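Side-chain contacts in copper-transporting ATPase PAA1, chloroplastic (PDB 5LBD), which uses ATP hydrolysis to carry monovalent copper across the plastid envelope, the piece described here being its nucleotide-binding (N) domain: residues L30-A35 against I118-T123; K46-A51 against A126-E131; G74-V79 against R83-T88. The protein carries 2 engineered substitutions. One frame throughout, in Å; residues are numbered along the deposited sequence.

Contact 1. Residues L30-A35 against I118-T123; sequences LMLAAA and IGVDNT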
ATOM      1  N   LEU A  30       0.509   0.590   6.685  1.00 13.95           N
ATOM      2  CA  LEU A  30       0.462  -0.863   6.554  1.00 17.88           C
ATOM      3  C   LEU A  30      -0.969  -1.381   6.630  1.00 15.19           C
ATOM      4  O   LEU A  30      -1.360  -2.294   5.880  1.00 16.23           O
ATOM      5  CB  LEU A  30       1.309  -1.541   7.625  1.00 16.69           C
ATOM      6  CG  LEU A  30       2.795  -1.495   7.364  1.00 16.80           C
ATOM      7  CD1 LEU A  30       3.503  -2.028   8.560  1.00 20.39           C
ATOM      8  CD2 LEU A  30       3.176  -2.304   6.146  1.00 20.63           C
HETATM    9  N   MSE A  31      -1.755  -0.859   7.550  1.00 13.75           N
HETATM   10  CA  MSE A  31      -3.109  -1.340   7.704  1.00 17.12           C
HETATM   11  C   MSE A  31      -3.980  -0.938   6.504  1.00 17.64           C
HETATM   12  O   MSE A  31      -4.779  -1.721   6.063  1.00 16.06           O
HETATM   13  CB  MSE A  31      -3.658  -0.858   9.039  1.00 19.24           C
HETATM   14  CG  MSE A  31      -2.915  -1.508  10.220  1.00 20.93           C
HETATM   15 SE   MSE A  31      -3.778  -1.296  11.918  0.58 30.20          SE
HETATM   16  CE  MSE A  31      -4.038   0.523  11.761  1.00 24.65           C
ATOM     17  N   LEU A  32      -3.783   0.256   5.942  1.00 16.38           N
ATOM     18  CA  LEU A  32      -4.562   0.628   4.766  1.00 14.39           C
ATOM     19  C   LEU A  32      -4.175  -0.235   3.581  1.00 13.52           C
ATOM     20  O   LEU A  32      -5.030  -0.711   2.831  1.00 15.42           O
ATOM     21  CB  LEU A  32      -4.307   2.102   4.440  1.00 16.05           C
ATOM     22  CG  LEU A  32      -4.906   3.140   5.369  1.00 16.38           C
ATOM     23  CD1 LEU A  32      -4.265   4.479   5.109  1.00 19.18           C
ATOM     24  CD2 LEU A  32      -6.395   3.228   5.213  1.00 19.93           C
ATOM     25  N   ALA A  33      -2.876  -0.424   3.383  1.00 15.43           N
ATOM     26  CA  ALA A  33      -2.444  -1.253   2.246  1.00 15.84           C
ATOM     27  C   ALA A  33      -2.911  -2.698   2.407  1.00 13.96           C
ATOM     28  O   ALA A  33      -3.361  -3.335   1.453  1.00 16.68           O
ATOM     29  CB  ALA A  33      -0.931  -1.195   2.113  1.00 15.70           C
ATOM     30  N   ALA A  34      -2.862  -3.221   3.629  1.00 14.84           N
ATOM     31  CA  ALA A  34      -3.332  -4.575   3.845  1.00 14.94           C
ATOM     32  C   ALA A  34      -4.814  -4.724   3.540  1.00 16.93           C
ATOM     33  O   ALA A  34      -5.247  -5.798   3.141  1.00 17.28           O
ATOM     34  CB  ALA A  34      -3.048  -5.008   5.269  1.00 16.35           C
ATOM     35  N   ALA A  35      -5.613  -3.686   3.776  1.00 15.25           N
ATOM     36  CA  ALA A  35      -7.028  -3.770   3.452  1.00 17.58           C
ATOM     37  C   ALA A  35      -7.238  -3.932   1.950  1.00 15.64           C
ATOM     38  O   ALA A  35      -8.110  -4.681   1.510  1.00 18.11           O
ATOM     39  CB  ALA A  35      -7.742  -2.524   3.938  1.00 19.14           C
ATOM     40  N   ILE A 118       2.376   3.610  -1.912  1.00 15.60           N
ATOM     41  CA  ILE A 118       1.042   3.699  -1.357  1.00 17.74           C
ATOM     42  C   ILE A 118       0.515   5.097  -1.609  1.00 16.43           C
ATOM     43  O   ILE A 118       1.119   6.089  -1.174  1.00 17.95           O
ATOM     44  CB  ILE A 118       1.028   3.402   0.141  1.00 17.53           C
ATOM     45  CG1 ILE A 118       1.775   2.098   0.458  1.00 21.81           C
ATOM     46  CG2 ILE A 118      -0.402   3.345   0.618  1.00 20.28           C
ATOM     47  CD1 ILE A 118       1.271   0.902  -0.271  1.00 21.59           C
ATOM     48  N   GLY A 119      -0.619   5.182  -2.304  1.00 16.03           N
ATOM     49  CA  GLY A 119      -1.345   6.428  -2.426  1.00 17.57           C
ATOM     50  C   GLY A 119      -2.607   6.383  -1.584  1.00 16.52           C
ATOM     51  O   GLY A 119      -3.249   5.329  -1.446  1.00 19.21           O
ATOM     52  N   VAL A 120      -2.987   7.543  -1.064  1.00 19.02           N
ATOM     53  CA  VAL A 120      -4.238   7.710  -0.332  1.00 19.52           C
ATOM     54  C   VAL A 120      -4.892   8.958  -0.888  1.00 21.49           C
ATOM     55  O   VAL A 120      -4.363  10.063  -0.726  1.00 22.70           O
ATOM     56  CB  VAL A 120      -4.034   7.823   1.185  1.00 20.73           C
ATOM     57  CG1 VAL A 120      -5.367   7.897   1.849  1.00 28.98           C
ATOM     58  CG2 VAL A 120      -3.310   6.606   1.678  1.00 23.42           C
ATOM     59  N   ASP A 121      -5.990   8.775  -1.622  1.00 23.41           N
ATOM     60  CA  ASP A 121      -6.616   9.862  -2.371  1.00 25.23           C
ATOM     61  C   ASP A 121      -5.557  10.548  -3.242  1.00 25.03           C
ATOM     62  O   ASP A 121      -4.954   9.885  -4.093  1.00 30.06           O
ATOM     63  CB  ASP A 121      -7.328  10.823  -1.409  1.00 27.95           C
ATOM     64  CG  ASP A 121      -8.598  10.197  -0.786  1.00 44.14           C
ATOM     65  OD1 ASP A 121      -9.241   9.335  -1.437  1.00 35.91           O
ATOM     66  OD2 ASP A 121      -8.965  10.567   0.351  1.00 41.66           O
ATOM     67  N   ASN A 122      -5.313  11.851  -3.077  1.00 22.85           N
ATOM     68  CA  ASN A 122      -4.356  12.527  -3.941  1.00 23.40           C
ATOM     69  C   ASN A 122      -2.979  12.666  -3.309  1.00 23.99           C
ATOM     70  O   ASN A 122      -2.161  13.449  -3.793  1.00 24.94           O
ATOM     71  CB  ASN A 122      -4.910  13.876  -4.370  1.00 25.04           C
ATOM     72  CG  ASN A 122      -6.000  13.732  -5.421  1.00 36.34           C
ATOM     73  OD1 ASN A 122      -7.184  13.897  -5.133  1.00 33.88           O
ATOM     74  ND2 ASN A 122      -5.602  13.413  -6.645  1.00 39.42           N
ATOM     75  N   THR A 123      -2.689  11.884  -2.272  1.00 22.92           N
ATOM     76  CA  THR A 123      -1.438  11.991  -1.531  1.00 25.55           C
ATOM     77  C   THR A 123      -0.576  10.758  -1.753  1.00 22.68           C
ATOM     78  O   THR A 123      -1.060   9.621  -1.668  1.00 21.75           O
ATOM     79  CB  THR A 123      -1.716  12.178  -0.046  1.00 34.51           C
ATOM     80  OG1 THR A 123      -2.424  13.403   0.137  1.00 37.88           O
ATOM     81  CG2 THR A 123      -0.419  12.235   0.729  1.00 38.40           C
TER
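A33 and L32 of helix 26-37 pack on I118 and V120 of strand 115-120, joining the helix to a central strand of the antiparallel sheet of the N-domain. All the direct contact between the segments is apolar. The methyl CB of A33 meets the tip of I118, with 3.9 Å between A33 CB and I118 CD1. In I118 the branch CG1 stands beside the backbone N, and a bent second torsion (chi2 -56°) turns CD1 to the place where it reaches the alanine. Farther along the strand, L32 CD1 approaches V120 CG2 at 4.1 Å, the two side chains crossing at about a right angle. V120 offers this branch because its other methyl, CG1, lies anti to the backbone N (chi1 -176°). Each pair is a single methyl-to-methyl meeting, and together the segments bury 124 Å². W24 also packs on both L32 and V120, while I48 and V86 touch A33, so the small helix-strand interface is part of a wider core.

Hydrogen bonds run along the segments, not across them. A34 N binds L30 O within the helix. At the end of the strand, V120 to T123 form a type II' beta turn, in which V120 N and T123 O are 2.9 Å apart and T123 N and V120 O also 2.9 Å apart. D121 takes the first central position with a positive phi of 52°. Beyond the segments, D121 OD1 accepts from R83 N, and N122 ND2 donates to G96 O.

The chemistry therefore divides cleanly: the turn fixes its own shape and ties itself to R83 and G96 by hydrogen bonds, whereas helix and strand are held together by the fit of buried hydrocarbon, with no directional bond between them.

Contact 2. Residues K46-A51 against A126-E131; sequences KAIVKA and AVIRFE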
ATOM      1  N   LYS A  46       0.831 -10.550   0.239  1.00 16.69           N
ATOM      2  CA  LYS A  46       0.731 -11.359   1.442  1.00 16.89           C
ATOM      3  C   LYS A  46       1.701 -10.883   2.509  1.00 17.22           C
ATOM      4  O   LYS A  46       1.404 -10.976   3.706  1.00 16.75           O
ATOM      5  CB  LYS A  46       1.000 -12.812   1.120  1.00 19.21           C
ATOM      6  CG  LYS A  46      -0.116 -13.430   0.260  1.00 20.83           C
ATOM      7  CD  LYS A  46       0.088 -14.914   0.046  1.00 30.57           C
ATOM      8  CE  LYS A  46      -0.262 -15.690   1.304  1.00 50.24           C
ATOM      9  NZ  LYS A  46      -0.588 -17.125   1.013  1.00 73.10           N
ATOM     10  N   ALA A  47       2.872 -10.409   2.101  1.00 16.21           N
ATOM     11  CA  ALA A  47       3.829  -9.881   3.071  1.00 20.59           C
ATOM     12  C   ALA A  47       3.291  -8.632   3.759  1.00 15.89           C
ATOM     13  O   ALA A  47       3.520  -8.456   4.968  1.00 17.04           O
ATOM     14  CB  ALA A  47       5.164  -9.583   2.387  1.00 19.14           C
ATOM     15  N   ILE A  48       2.615  -7.744   3.014  1.00 15.38           N
ATOM     16  CA  ILE A  48       1.978  -6.570   3.611  1.00 14.75           C
ATOM     17  C   ILE A  48       0.912  -7.006   4.613  1.00 14.77           C
ATOM     18  O   ILE A  48       0.857  -6.521   5.752  1.00 14.04           O
ATOM     19  CB  ILE A  48       1.389  -5.674   2.510  1.00 14.52           C
ATOM     20  CG1 ILE A  48       2.524  -5.059   1.693  1.00 15.20           C
ATOM     21  CG2 ILE A  48       0.561  -4.580   3.111  1.00 17.65           C
ATOM     22  CD1 ILE A  48       2.040  -4.334   0.489  1.00 17.96           C
ATOM     23  N   VAL A  49       0.045  -7.938   4.198  1.00 13.44           N
ATOM     24  CA  VAL A  49      -0.999  -8.427   5.077  1.00 14.56           C
ATOM     25  C   VAL A  49      -0.408  -8.988   6.376  1.00 15.68           C
ATOM     26  O   VAL A  49      -0.934  -8.751   7.463  1.00 17.61           O
ATOM     27  CB  VAL A  49      -1.865  -9.447   4.320  1.00 16.16           C
ATOM     28  CG1 VAL A  49      -2.815 -10.135   5.255  1.00 17.77           C
ATOM     29  CG2 VAL A  49      -2.594  -8.760   3.217  1.00 18.64           C
ATOM     30  N   LYS A  50       0.650  -9.798   6.273  1.00 15.79           N
ATOM     31  CA  LYS A  50       1.263 -10.399   7.448  1.00 16.69           C
ATOM     32  C   LYS A  50       1.802  -9.322   8.377  1.00 16.13           C
ATOM     33  O   LYS A  50       1.582  -9.369   9.593  1.00 17.75           O
ATOM     34  CB  LYS A  50       2.388 -11.331   7.006  1.00 18.69           C
ATOM     35  CG  LYS A  50       3.082 -12.061   8.156  1.00 24.12           C
ATOM     36  CD  LYS A  50       4.175 -13.014   7.697  1.00 38.40           C
ATOM     37  CE  LYS A  50       4.682 -13.841   8.870  1.00 47.91           C
ATOM     38  NZ  LYS A  50       5.848 -14.676   8.493  1.00 59.29           N
ATOM     39  N   ALA A  51       2.493  -8.342   7.808  1.00 16.28           N
ATOM     40  CA  ALA A  51       3.118  -7.302   8.628  1.00 17.98           C
ATOM     41  C   ALA A  51       2.067  -6.458   9.339  1.00 14.61           C
ATOM     42  O   ALA A  51       2.306  -5.974  10.452  1.00 16.31           O
ATOM     43  CB  ALA A  51       3.999  -6.408   7.740  1.00 17.13           C
ATOM     44  N   ALA A 126       3.410   6.834   1.146  1.00 19.08           N
ATOM     45  CA  ALA A 126       4.467   6.000   1.694  1.00 19.83           C
ATOM     46  C   ALA A 126       5.128   5.198   0.592  1.00 14.57           C
ATOM     47  O   ALA A 126       4.589   5.014  -0.502  1.00 15.52           O
ATOM     48  CB  ALA A 126       3.913   5.041   2.750  1.00 18.01           C
ATOM     49  N   VAL A 127       6.300   4.681   0.913  1.00 14.16           N
ATOM     50  CA  VAL A 127       6.924   3.638   0.119  1.00 15.36           C
ATOM     51  C   VAL A 127       7.228   2.515   1.102  1.00 16.20           C
ATOM     52  O   VAL A 127       7.601   2.766   2.251  1.00 18.33           O
ATOM     53  CB  VAL A 127       8.169   4.134  -0.655  1.00 19.12           C
ATOM     54  CG1 VAL A 127       9.236   4.684   0.268  1.00 28.04           C
ATOM     55  CG2 VAL A 127       8.733   3.018  -1.524  1.00 23.83           C
ATOM     56  N   ILE A 128       7.022   1.283   0.678  1.00 16.61           N
ATOM     57  CA  ILE A 128       7.336   0.109   1.486  1.00 17.10           C
ATOM     58  C   ILE A 128       8.448  -0.662   0.795  1.00 20.43           C
ATOM     59  O   ILE A 128       8.338  -0.981  -0.398  1.00 19.34           O
ATOM     60  CB  ILE A 128       6.115  -0.808   1.707  1.00 15.20           C
ATOM     61  CG1 ILE A 128       4.946  -0.020   2.308  1.00 20.01           C
ATOM     62  CG2 ILE A 128       6.511  -2.001   2.585  1.00 18.38           C
ATOM     63  CD1 ILE A 128       3.641  -0.796   2.346  1.00 26.88           C
ATOM     64  N   ARG A 129       9.499  -0.972   1.536  1.00 17.90           N
ATOM     65  CA  ARG A 129      10.617  -1.764   1.049  1.00 20.49           C
ATOM     66  C   ARG A 129      10.519  -3.182   1.586  1.00 23.42           C
ATOM     67  O   ARG A 129      10.117  -3.399   2.737  1.00 24.59           O
ATOM     68  CB  ARG A 129      11.967  -1.175   1.471  1.00 27.99           C
ATOM     69  CG  ARG A 129      12.135   0.285   1.197  1.00 50.34           C
ATOM     70  CD  ARG A 129      13.611   0.691   1.295  1.00 44.53           C
ATOM     71  NE  ARG A 129      14.356  -0.063   2.303  1.00 46.63           N
ATOM     72  CZ  ARG A 129      15.111  -1.130   2.046  1.00 52.59           C
ATOM     73  NH1 ARG A 129      15.235  -1.580   0.801  1.00 67.83           N
ATOM     74  NH2 ARG A 129      15.739  -1.759   3.039  1.00 60.35           N
ATOM     75  N   PHE A 130      10.919  -4.140   0.752  1.00 24.07           N
ATOM     76  CA  PHE A 130      10.911  -5.567   1.048  1.00 24.15           C
ATOM     77  C   PHE A 130      12.297  -6.140   0.826  1.00 31.42           C
ATOM     78  O   PHE A 130      12.980  -5.754  -0.123  1.00 36.29           O
ATOM     79  CB  PHE A 130       9.951  -6.319   0.130  1.00 22.83           C
ATOM     80  CG  PHE A 130       8.558  -5.834   0.188  1.00 19.73           C
ATOM     81  CD1 PHE A 130       8.194  -4.695  -0.475  1.00 21.47           C
ATOM     82  CD2 PHE A 130       7.593  -6.492   0.932  1.00 24.14           C
ATOM     83  CE1 PHE A 130       6.896  -4.216  -0.421  1.00 20.75           C
ATOM     84  CE2 PHE A 130       6.297  -6.008   0.984  1.00 20.76           C
ATOM     85  CZ  PHE A 130       5.950  -4.894   0.315  1.00 19.65           C
ATOM     86  N   GLU A 131      12.693  -7.078   1.675  1.00 44.77           N
ATOM     87  CA  GLU A 131      13.939  -7.812   1.473  1.00 39.59           C
ATOM     88  C   GLU A 131      13.642  -9.308   1.504  1.00 55.40           C
ATOM     89  O   GLU A 131      12.477  -9.706   1.628  1.00 62.34           O
ATOM     90  CB  GLU A 131      14.978  -7.452   2.539  1.00 50.97           C
ATOM     91  CG  GLU A 131      15.430  -5.991   2.515  1.00 56.81           C
ATOM     92  CD  GLU A 131      16.405  -5.648   3.648  1.00 67.23           C
ATOM     93  OE1 GLU A 131      16.842  -6.570   4.373  1.00 65.04           O
ATOM     94  OE2 GLU A 131      16.728  -4.450   3.814  1.00 73.74           O
ATOM     95  OXT GLU A 131      14.540 -10.148   1.404  1.00 60.59           O
TER
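In this N-domain of a P1B-type ATPase, an antiparallel sheet carries helices on both faces; helix 43-52 lies on one, where its A47 and I48 meet I128 and F130 of strand 123-130. The short helix and strand axes run nearly perpendicular, at 102°, and come within 10.8 Å of each other.

The phenyl ring of F130 and the side chain of I48 carry most of the contact, and the ring is approached at its edge. I48 CG1 lies in the plane of the ring, 3.7 Å from F130 CZ. Next to it, A47 CB sits 4.0 Å from F130 CE2, also at the edge and near the ring plane. The aromatic rim thus receives two adjacent helix residues, with the side chains of I48 and F130 crossing at about a right angle. I48 extends its far end (chi2 172°), which carries CD1 on to a looser meeting with I128 CD1 at 4.3 Å. Exchanging F130 for an alanine would probably open a gap beside A47 CB and I48 CG1, leaving I48 with just its looser contact to I128 on this strand.

Other parts of the fold complete this apolar layer: V7 and V116 also touch F130, A33 packs on I48, and L30 on I128.

V127 and R129 alternate with these residues and belong to the other face of the sheet, where both touch A107 of helix 101-107. R129 NE is paired with E9 of the neighbouring strand 7-11, so two carboxylates share the guanidinium group. The second belongs to E131, the last residue: R129 NH2 reaches E131 OE2 at 3.0 Å in a salt bridge that uses the anti lone pair of E131 OE2, the oxygen itself lying 18° out of the guanidinium plane of R129.

Contact 3. Residues G74-V79 against R83-T88; sequences GAVAIV and RVTVGT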
ATOM      1  N   GLY A  74      -0.541  -2.410 -10.208  1.00 15.10           N
ATOM      2  CA  GLY A  74      -0.956  -2.201  -8.829  1.00 14.14           C
ATOM      3  C   GLY A  74      -2.401  -2.585  -8.618  1.00 15.30           C
ATOM      4  O   GLY A  74      -3.066  -3.140  -9.495  1.00 15.55           O
ATOM      5  N   ALA A  75      -2.859  -2.272  -7.410  1.00 15.22           N
ATOM      6  CA  ALA A  75      -4.226  -2.481  -6.981  1.00 14.20           C
ATOM      7  C   ALA A  75      -4.752  -1.228  -6.310  1.00 13.95           C
ATOM      8  O   ALA A  75      -3.991  -0.344  -5.902  1.00 14.03           O
ATOM      9  CB  ALA A  75      -4.342  -3.670  -6.016  1.00 17.54           C
ATOM     10  N   VAL A  76      -6.076  -1.166  -6.198  1.00 15.55           N
ATOM     11  CA  VAL A  76      -6.770  -0.049  -5.567  1.00 16.59           C
ATOM     12  C   VAL A  76      -8.063  -0.566  -4.955  1.00 15.19           C
ATOM     13  O   VAL A  76      -8.676  -1.515  -5.463  1.00 17.86           O
ATOM     14  CB  VAL A  76      -7.028   1.080  -6.600  1.00 17.33           C
ATOM     15  CG1 VAL A  76      -7.802   0.568  -7.772  1.00 21.41           C
ATOM     16  CG2 VAL A  76      -7.740   2.292  -5.952  1.00 21.03           C
ATOM     17  N   ALA A  77      -8.480   0.044  -3.847  1.00 16.70           N
ATOM     18  CA  ALA A  77      -9.791  -0.214  -3.275  1.00 15.76           C
ATOM     19  C   ALA A  77     -10.168   1.024  -2.489  1.00 16.76           C
ATOM     20  O   ALA A  77      -9.335   1.899  -2.238  1.00 20.44           O
ATOM     21  CB  ALA A  77      -9.793  -1.485  -2.402  1.00 19.70           C
ATOM     22  N   ILE A  78     -11.421   1.109  -2.106  1.00 16.53           N
ATOM     23  CA  ILE A  78     -11.859   2.139  -1.184  1.00 18.40           C
ATOM     24  C   ILE A  78     -11.771   1.552   0.209  1.00 19.07           C
ATOM     25  O   ILE A  78     -12.394   0.534   0.504  1.00 23.00           O
ATOM     26  CB  ILE A  78     -13.277   2.613  -1.490  1.00 20.66           C
ATOM     27  CG1 ILE A  78     -13.360   3.099  -2.935  1.00 22.90           C
ATOM     28  CG2 ILE A  78     -13.731   3.703  -0.514  1.00 25.67           C
ATOM     29  CD1 ILE A  78     -12.499   4.271  -3.240  1.00 32.05           C
ATOM     30  N   VAL A  79     -11.030   2.226   1.079  1.00 20.11           N
ATOM     31  CA  VAL A  79     -10.894   1.797   2.464  1.00 21.68           C
ATOM     32  C   VAL A  79     -11.302   2.963   3.336  1.00 24.62           C
ATOM     33  O   VAL A  79     -10.703   4.039   3.245  1.00 26.69           O
ATOM     34  CB  VAL A  79      -9.459   1.353   2.768  1.00 22.01           C
ATOM     35  CG1 VAL A  79      -9.338   0.854   4.200  1.00 21.76           C
ATOM     36  CG2 VAL A  79      -9.038   0.298   1.812  1.00 20.31           C
ATOM     37  N   ARG A  83      -9.525   6.417  -1.333  1.00 22.52           N
ATOM     38  CA  ARG A  83      -9.000   5.643  -2.455  1.00 19.12           C
ATOM     39  C   ARG A  83      -7.552   5.279  -2.159  1.00 20.62           C
ATOM     40  O   ARG A  83      -6.666   6.137  -2.216  1.00 25.59           O
ATOM     41  CB  ARG A  83      -9.074   6.438  -3.758  1.00 22.57           C
ATOM     42  CG  ARG A  83     -10.421   7.077  -4.031  1.00 29.57           C
ATOM     43  CD  ARG A  83     -10.497   7.752  -5.442  1.00 41.34           C
ATOM     44  NE  ARG A  83      -9.596   8.903  -5.606  1.00 29.87           N
ATOM     45  CZ  ARG A  83      -8.357   8.824  -6.091  1.00 32.06           C
ATOM     46  NH1 ARG A  83      -7.848   7.648  -6.477  1.00 29.35           N
ATOM     47  NH2 ARG A  83      -7.624   9.934  -6.190  1.00 27.03           N
ATOM     48  N   VAL A  84      -7.301   4.007  -1.873  1.00 18.74           N
ATOM     49  CA  VAL A  84      -5.993   3.543  -1.424  1.00 16.18           C
ATOM     50  C   VAL A  84      -5.390   2.733  -2.560  1.00 16.97           C
ATOM     51  O   VAL A  84      -5.983   1.744  -2.993  1.00 16.31           O
ATOM     52  CB  VAL A  84      -6.079   2.713  -0.136  1.00 16.27           C
ATOM     53  CG1 VAL A  84      -4.705   2.197   0.238  1.00 17.07           C
ATOM     54  CG2 VAL A  84      -6.646   3.539   0.986  1.00 19.19           C
ATOM     55  N   THR A  85      -4.222   3.149  -3.043  1.00 14.03           N
ATOM     56  CA  THR A  85      -3.522   2.463  -4.114  1.00 13.00           C
ATOM     57  C   THR A  85      -2.270   1.813  -3.556  1.00 16.69           C
ATOM     58  O   THR A  85      -1.609   2.351  -2.671  1.00 16.71           O
ATOM     59  CB  THR A  85      -3.120   3.405  -5.238  1.00 15.51           C
ATOM     60  OG1 THR A  85      -2.394   4.503  -4.680  1.00 17.93           O
ATOM     61  CG2 THR A  85      -4.355   3.902  -5.936  1.00 21.41           C
ATOM     62  N   VAL A  86      -1.925   0.660  -4.115  1.00 15.74           N
ATOM     63  CA  VAL A  86      -0.755  -0.110  -3.748  1.00 12.72           C
ATOM     64  C   VAL A  86      -0.107  -0.572  -5.042  1.00 16.02           C
ATOM     65  O   VAL A  86      -0.696  -1.385  -5.766  1.00 15.10           O
ATOM     66  CB  VAL A  86      -1.099  -1.315  -2.885  1.00 15.00           C
ATOM     67  CG1 VAL A  86       0.125  -2.008  -2.492  1.00 17.15           C
ATOM     68  CG2 VAL A  86      -1.912  -0.902  -1.652  1.00 16.63           C
ATOM     69  N   GLY A  87       1.077  -0.063  -5.355  1.00 13.16           N
ATOM     70  CA  GLY A  87       1.707  -0.492  -6.592  1.00 15.28           C
ATOM     71  C   GLY A  87       2.911   0.317  -6.978  1.00 15.71           C
ATOM     72  O   GLY A  87       3.614   0.860  -6.123  1.00 14.90           O
ATOM     73  N   THR A  88       3.196   0.320  -8.278  1.00 14.27           N
ATOM     74  CA  THR A  88       4.335   1.075  -8.755  1.00 12.64           C
ATOM     75  C   THR A  88       4.116   2.572  -8.546  1.00 14.59           C
ATOM     76  O   THR A  88       2.996   3.054  -8.380  1.00 15.59           O
ATOM     77  CB  THR A  88       4.570   0.861 -10.258  1.00 17.22           C
ATOM     78  OG1 THR A  88       3.451   1.374 -10.975  1.00 18.12           O
ATOM     79  CG2 THR A  88       4.763  -0.592 -10.591  1.00 17.93           C
TER
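Strands 74-79 and 82-87 are the two antiparallel arms of a beta hairpin within the sheet of the N-domain. The backbone is closely knit. A75 with V86 and A77 with V84 are hydrogen-bonded pairs; the straightest of their four bonds runs from V84 N to A77 O, 3.0 Å long with an N-H...O angle of 174°. Tightest of all is the end where G74 faces G87, with 3.9 Å between G74 CA and G87 CA. A side chain on G74 would collide with V86 O, and one on G87 with G74 CA. G74 is probably the second glycine of the GxG signature that lines the nucleotide pocket in related copper ATPases.

The face bearing A75, A77, V84 and V86 is buried under helix 26-37, where V36 touches both A75 and V84. Across the hairpin its side chains are less close, because alanine methyls stand opposite the valines; V84 CG2 instead finds V79 CB at 4.0 Å, near the turn.

The other face carries V76, I78, R83 and T85 and is the more open one, all but T85 being partly exposed. In V76 a chi1 of 57°, measured to CG1, puts CG2 anti to the backbone N and over the neighbouring strand, where it meets T85 CG2 at 3.7 Å; W91 packs on both residues. Beyond them, nearer the turn, the arginine bends at its third torsion (chi3 -65°) and its NH2 donates to the carbonyl of H95. Its aliphatic part stays with the hairpin, R83 CG lying 3.6 Å from I78 CD1.

Overall arrangement
The three contacts share one sheet, in which strands 123-130, 115-120, 82-87 and 74-79 follow in that order. Contacts 1 and 3 are closest, their centres about 6 Å apart, and strands 115-120 and 82-87 are joined by a probable backbone hydrogen bond, T85 N to G119 O, 2.9 Å. Contact 2 lies about 12 Å from contact 1, centre to centre, and about 14 Å from contact 3; A33 CB and I48 CG2, 3.8 Å apart, bring the helices of contacts 1 and 2 together. By analogy with related N-domains, the nucleotide pocket probably lies near the glycine end of contact 3, whereas contacts 1 and 2 pack helices 26-37 and 43-52 on the sheet in the domain core.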